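Local coordinates for uncharacterized protein (PDB 3LFT), which probably serves as the substrate-binding protein of an ABC transporter, holding L-tryptophan in the cleft between its two lobes, at residues A[202-205]-A[206-210]; A[124-127]-A[128-132]. All blocks are in the same frame, centred on the assembly; numbering follows the deposited sequence. Where two conformers were deposited one is given.

Contact 1: A[202-205]-A[206-210]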
ATOM      1  N   PHE A 202      12.339  -3.799  -1.613  1.00  5.73           N
ATOM      2  CA  PHE A 202      12.881  -2.439  -1.536  1.00  4.84           C
ATOM      3  C   PHE A 202      14.380  -2.340  -1.197  1.00  5.06           C
ATOM      4  O   PHE A 202      15.067  -1.476  -1.739  1.00  4.44           O
ATOM      5  CB  PHE A 202      12.035  -1.512  -0.665  1.00  5.21           C
ATOM      6  CG  PHE A 202      12.441  -0.079  -0.808  1.00  4.59           C
ATOM      7  CD1 PHE A 202      12.186   0.621  -1.990  1.00  4.53           C
ATOM      8  CD2 PHE A 202      13.156   0.562   0.208  1.00  4.58           C
ATOM      9  CE1 PHE A 202      12.621   1.924  -2.153  1.00  5.64           C
ATOM     10  CE2 PHE A 202      13.576   1.885   0.034  1.00  4.57           C
ATOM     11  CZ  PHE A 202      13.301   2.546  -1.139  1.00  6.08           C
ATOM     12  N   PRO A 203      14.904  -3.218  -0.321  1.00  4.98           N
ATOM     13  CA  PRO A 203      16.357  -3.144  -0.102  1.00  5.82           C
ATOM     14  C   PRO A 203      17.176  -3.333  -1.384  1.00  5.48           C
ATOM     15  O   PRO A 203      18.290  -2.801  -1.475  1.00  6.26           O
ATOM     16  CB  PRO A 203      16.607  -4.246   0.927  1.00  5.93           C
ATOM     17  CG  PRO A 203      15.312  -4.245   1.731  1.00  5.94           C
ATOM     18  CD  PRO A 203      14.239  -4.072   0.685  1.00  5.53           C
ATOM     19  N   THR A 204      16.620  -4.013  -2.386  1.00  5.89           N
ATOM     20  CA  THR A 204      17.303  -4.184  -3.681  1.00  6.23           C
ATOM     21  C   THR A 204      17.362  -2.859  -4.438  1.00  5.77           C
ATOM     22  O   THR A 204      18.358  -2.557  -5.099  1.00  5.58           O
ATOM     23  CB  THR A 204      16.602  -5.239  -4.537  1.00  6.99           C
ATOM     24  OG1 THR A 204      16.627  -6.479  -3.832  1.00  8.68           O
ATOM     25  CG2 THR A 204      17.274  -5.414  -5.897  1.00  6.96           C
ATOM     26  N   VAL A 205      16.303  -2.052  -4.323  1.00  5.34           N
ATOM     27  CA  VAL A 205      16.317  -0.718  -4.915  1.00  6.26           C
ATOM     28  C   VAL A 205      17.434   0.108  -4.277  1.00  6.21           C
ATOM     29  O   VAL A 205      18.223   0.755  -4.983  1.00  6.65           O
ATOM     30  CB  VAL A 205      14.965   0.010  -4.727  1.00  5.56           C
ATOM     31  CG1 VAL A 205      15.020   1.396  -5.350  1.00  6.78           C
ATOM     32  CG2 VAL A 205      13.800  -0.798  -5.319  1.00  7.15           C
ATOM     33  N   VAL A 206      17.507   0.080  -2.944  1.00  5.75           N
ATOM     34  CA  VAL A 206      18.477   0.893  -2.208  1.00  5.80           C
ATOM     35  C   VAL A 206      19.915   0.461  -2.537  1.00  5.68           C
ATOM     36  O   VAL A 206      20.790   1.303  -2.781  1.00  6.28           O
ATOM     37  CB  VAL A 206      18.224   0.824  -0.687  1.00  5.91           C
ATOM     38  CG1 VAL A 206      19.275   1.620   0.088  1.00  6.97           C
ATOM     39  CG2 VAL A 206      16.841   1.326  -0.362  1.00  5.99           C
ATOM     40  N   SER A 207      20.153  -0.851  -2.585  1.00  5.52           N
ATOM     41  CA  SER A 207      21.501  -1.339  -2.853  0.50  5.44           C
ATOM     42  C   SER A 207      21.904  -1.059  -4.295  1.00  5.61           C
ATOM     43  O   SER A 207      23.051  -0.654  -4.551  1.00  5.88           O
ATOM     44  CB  SER A 207      21.642  -2.825  -2.509  0.50  5.66           C
ATOM     45  OG  SER A 207      20.753  -3.616  -3.264  0.50  4.05           O
ATOM     46  N   SER A 208      20.979  -1.247  -5.235  1.00  6.20           N
ATOM     47  CA  SER A 208      21.257  -0.964  -6.643  1.00  7.39           C
ATOM     48  C   SER A 208      21.527   0.517  -6.896  1.00  7.41           C
ATOM     49  O   SER A 208      22.329   0.858  -7.760  1.00  8.12           O
ATOM     50  CB  SER A 208      20.139  -1.457  -7.551  1.00  7.75           C
ATOM     51  OG  SER A 208      20.175  -2.873  -7.646  1.00  9.34           O
ATOM     52  N   ASN A 209      20.870   1.385  -6.128  1.00  7.30           N
ATOM     53  CA  ASN A 209      21.043   2.842  -6.241  1.00  7.39           C
ATOM     54  C   ASN A 209      22.221   3.417  -5.435  1.00  7.85           C
ATOM     55  O   ASN A 209      22.470   4.630  -5.467  1.00  7.36           O
ATOM     56  CB  ASN A 209      19.704   3.521  -5.874  1.00  6.98           C
ATOM     57  CG  ASN A 209      19.751   5.039  -5.970  1.00  8.72           C
ATOM     58  OD1 ASN A 209      20.103   5.614  -7.007  1.00 10.01           O
ATOM     59  ND2 ASN A 209      19.405   5.698  -4.876  1.00  8.68           N
ATOM     60  N   GLN A 210      22.981   2.590  -4.719  1.00  7.50           N
ATOM     61  CA  GLN A 210      24.111   3.111  -3.934  1.00  8.73           C
ATOM     62  C   GLN A 210      25.149   3.790  -4.810  1.00  8.48           C
ATOM     63  O   GLN A 210      25.843   4.720  -4.368  1.00  9.92           O
ATOM     64  CB  GLN A 210      24.822   2.021  -3.114  1.00  8.76           C
ATOM     65  CG  GLN A 210      24.094   1.577  -1.843  1.00  9.66           C
ATOM     66  CD  GLN A 210      23.905   2.694  -0.807  1.00 10.88           C
ATOM     67  OE1 GLN A 210      24.710   3.620  -0.704  1.00 13.27           O
ATOM     68  NE2 GLN A 210      22.831   2.594  -0.032  1.00 10.81           N
TER
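Phe202 and Val206 meet one helical turn apart, where CG2 of Val206 meets the phenyl ring obliquely, 3.3 Å from CE2 of Phe202. The torsions bring the two together: the phenyl stands anti to its own backbone N (chi1 -169°), beside the carbonyl carbon, and leans forward along the helix, while CG2 of Val206 is the branch turned back beside N. Valine suits this place because its branching at CB lets that methyl reach the ring one turn back while CG1 points elsewhere. The backbone beneath is regular: Val206 N donates to Phe202 O at 3.1 Å, and Ser207 N to Pro203 O at 2.9 Å. Pro203 fits the first turn of the short helix 202-208 because N-H groups there have no carbonyl four residues back within the helix to donate to, so a proline costs no helical bond. This helix lies between strands 189-192 and 216-218 in the chain, as part of a crossover connection in the four-stranded parallel sheet of one lobe of a periplasmic-binding-protein fold. Val205 accordingly turns its methyls inward, onto Ile176 and Ile216, and Phe202 packs on Ile216 and Pro218, its side chain about 9 Å from the bound tryptophan. Of the two serines that follow, Ser207 is the exposed one, whereas Ser208 faces helix 176-183. Ser208, small enough to lie against Ala177 and Val180, has its N bonded to Thr204 O at 2.9 Å. The run of i to i+4 bonds continues with Asn209 N to Val205 O, 3.0 Å, at an angle of 145°. Beyond it, the buried amide of Asn209 is held from outside the helix, ND2 donating to Lys214 O.

Contact 2: A[124-127]-A[128-132]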
ATOM      1  N   GLU A 124       4.503  18.012  -4.469  1.00  6.36           N
ATOM      2  CA  GLU A 124       4.882  19.243  -3.768  1.00  6.49           C
ATOM      3  C   GLU A 124       6.150  19.023  -2.936  1.00  6.07           C
ATOM      4  O   GLU A 124       7.027  19.879  -2.906  1.00  5.91           O
ATOM      5  CB  GLU A 124       3.717  19.797  -2.925  1.00  6.53           C
ATOM      6  CG  GLU A 124       2.577  20.376  -3.775  1.00 11.05           C
ATOM      7  CD  GLU A 124       1.223  20.493  -3.061  1.00 15.42           C
ATOM      8  OE1 GLU A 124       1.001  19.862  -1.997  1.00 17.73           O
ATOM      9  OE2 GLU A 124       0.351  21.211  -3.598  1.00 19.21           O
ATOM     10  N   LEU A 125       6.264  17.867  -2.291  1.00  5.67           N
ATOM     11  CA  LEU A 125       7.449  17.562  -1.476  1.00  5.44           C
ATOM     12  C   LEU A 125       8.706  17.441  -2.335  1.00  5.74           C
ATOM     13  O   LEU A 125       9.776  17.942  -1.972  1.00  5.76           O
ATOM     14  CB  LEU A 125       7.229  16.281  -0.674  1.00  5.93           C
ATOM     15  CG  LEU A 125       8.366  15.881   0.293  1.00  6.00           C
ATOM     16  CD1 LEU A 125       8.668  16.917   1.364  1.00  8.13           C
ATOM     17  CD2 LEU A 125       7.999  14.531   0.940  1.00  9.15           C
ATOM     18  N   ILE A 126       8.576  16.765  -3.476  1.00  5.32           N
ATOM     19  CA  ILE A 126       9.700  16.649  -4.399  1.00  5.52           C
ATOM     20  C   ILE A 126      10.193  18.026  -4.861  1.00  5.22           C
ATOM     21  O   ILE A 126      11.403  18.288  -4.878  1.00  5.82           O
ATOM     22  CB  ILE A 126       9.348  15.765  -5.610  1.00  5.16           C
ATOM     23  CG1 ILE A 126       9.107  14.317  -5.135  1.00  4.98           C
ATOM     24  CG2 ILE A 126      10.474  15.821  -6.670  1.00  5.58           C
ATOM     25  CD1 ILE A 126       8.414  13.422  -6.183  1.00  7.92           C
ATOM     26  N   LYS A 127       9.253  18.896  -5.235  1.00  5.04           N
ATOM     27  CA  LYS A 127       9.575  20.258  -5.663  1.00  5.79           C
ATOM     28  C   LYS A 127      10.254  21.064  -4.557  1.00  5.75           C
ATOM     29  O   LYS A 127      11.144  21.871  -4.839  1.00  6.42           O
ATOM     30  CB  LYS A 127       8.306  20.987  -6.107  1.00  5.86           C
ATOM     31  CG  LYS A 127       7.654  20.431  -7.354  1.00  7.24           C
ATOM     32  CD  LYS A 127       8.436  20.705  -8.634  1.00  6.97           C
ATOM     33  CE  LYS A 127       8.468  22.183  -8.960  1.00  7.32           C
ATOM     34  NZ  LYS A 127       8.905  22.371 -10.372  1.00  8.51           N
ATOM     35  N   ALA A 128       9.836  20.855  -3.307  1.00  5.92           N
ATOM     36  CA  ALA A 128      10.370  21.622  -2.183  1.00  6.60           C
ATOM     37  C   ALA A 128      11.718  21.093  -1.705  1.00  6.17           C
ATOM     38  O   ALA A 128      12.630  21.876  -1.402  1.00  7.23           O
ATOM     39  CB  ALA A 128       9.374  21.624  -1.041  1.00  6.68           C
ATOM     40  N   LEU A 129      11.845  19.770  -1.649  1.00  6.65           N
ATOM     41  CA  LEU A 129      13.003  19.148  -1.033  1.00  6.51           C
ATOM     42  C   LEU A 129      14.178  18.969  -1.994  1.00  6.55           C
ATOM     43  O   LEU A 129      15.340  19.099  -1.605  1.00  6.43           O
ATOM     44  CB  LEU A 129      12.580  17.810  -0.399  1.00  7.12           C
ATOM     45  CG  LEU A 129      13.598  17.035   0.431  1.00  6.76           C
ATOM     46  CD1 LEU A 129      14.128  17.855   1.593  1.00  7.55           C
ATOM     47  CD2 LEU A 129      12.953  15.756   0.933  1.00  6.96           C
ATOM     48  N   THR A 130      13.870  18.648  -3.249  1.00  6.24           N
ATOM     49  CA  THR A 130      14.893  18.479  -4.277  1.00  6.85           C
ATOM     50  C   THR A 130      14.519  19.334  -5.487  1.00  6.87           C
ATOM     51  O   THR A 130      14.041  18.821  -6.507  1.00  6.65           O
ATOM     52  CB  THR A 130      15.105  16.997  -4.682  1.00  6.58           C
ATOM     53  OG1 THR A 130      13.837  16.389  -4.965  1.00  6.48           O
ATOM     54  CG2 THR A 130      15.792  16.223  -3.562  1.00  6.98           C
ATOM     55  N   PRO A 131      14.735  20.661  -5.381  1.00  8.03           N
ATOM     56  CA  PRO A 131      14.318  21.525  -6.477  1.00  7.98           C
ATOM     57  C   PRO A 131      15.106  21.321  -7.776  1.00  8.62           C
ATOM     58  O   PRO A 131      14.672  21.813  -8.816  1.00  8.30           O
ATOM     59  CB  PRO A 131      14.552  22.942  -5.920  1.00  7.19           C
ATOM     60  CG  PRO A 131      15.563  22.764  -4.813  1.00  9.09           C
ATOM     61  CD  PRO A 131      15.250  21.420  -4.228  1.00  7.69           C
ATOM     62  N   ASN A 132      16.228  20.600  -7.727  1.00  8.95           N
ATOM     63  CA  ASN A 132      17.016  20.321  -8.938  1.00 10.07           C
ATOM     64  C   ASN A 132      16.527  19.116  -9.754  1.00  9.35           C
ATOM     65  O   ASN A 132      16.993  18.879 -10.873  1.00 10.28           O
ATOM     66  CB  ASN A 132      18.509  20.169  -8.592  1.00 11.02           C
ATOM     67  CG  ASN A 132      19.437  20.357  -9.807  1.00 14.07           C
ATOM     68  OD1 ASN A 132      19.162  21.144 -10.722  1.00 16.62           O
ATOM     69  ND2 ASN A 132      20.567  19.653  -9.790  1.00 16.99           N
TER
HETATM   70  O   HOH W   1      11.492  21.312 -10.104  1.00 13.57           O
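From Glu124 to Thr130 the backbone makes a run of i to i+4 hydrogen bonds, Ala128 N to Glu124 O at 3.0 Å, Leu129 N to Leu125 O at 2.8 Å and Thr130 N to Ile126 O at 3.0 Å. The last is made by a residue that has already left helical angles, with phi -128°. The side chain of Thr130 turns back at this point: with chi1 at 50°, OG1 lies between N and the carbonyl carbon, which brings it to 3.1 Å from Ile126 O and 3.8 Å from CG2 of Ile126. OG1 is also hydrogen-bonded to Tyr217 OH on strand 216-218, and which oxygen takes its proton is not settled; a threonine suits the place by setting a buried hydroxyl between the helix end and that strand. Helix 119-129 follows strand 110-115 and leads into strand 135-141, so this turn is where the chain, after crossing from the six-stranded sheet, closes the first helix of the second lobe, as in other binding proteins of this kind. Leu125, Ile126 and Leu129 face inward, CD1 of Leu125 lying 4.4 Å from CB of Leu129; both leucines lean on Ala230, Ile126 packs on Tyr217, and Leu129 also meets Tyr217 and Ile281. After Thr130 comes Pro131, whose lack of an N-H suits the exit from the helix; its CA makes a CH...O contact of 3.6 Å with Lys127 O. The long chain of Lys127, bent at chi2 and chi3, curls toward the same exit. Its ammonium donates to Ala161 O and to a water, 2.8 Å from NZ, which in turn makes a weak link to the carbonyl oxygen of Pro131.

Overall arrangement
Contact 2 comes first along the chain, at the end of helix 119-129, and contact 1 follows in helix 202-208; their centres are 21 Å apart and their nearest atoms about 11 Å, so they do not touch. Strand 216-218, an outermost strand of the four-stranded parallel sheet, relates them: helix 202-208 packs on it through Ile216 and Pro218, helix 119-129 through Tyr217. Both thus belong to the same lobe and cover residues of one edge strand. The side chain of Phe202 in contact 1 lies about 9 Å from the tryptophan. The centre of contact 1 is 19 Å from the centre of the chain, that of contact 2 23 Å.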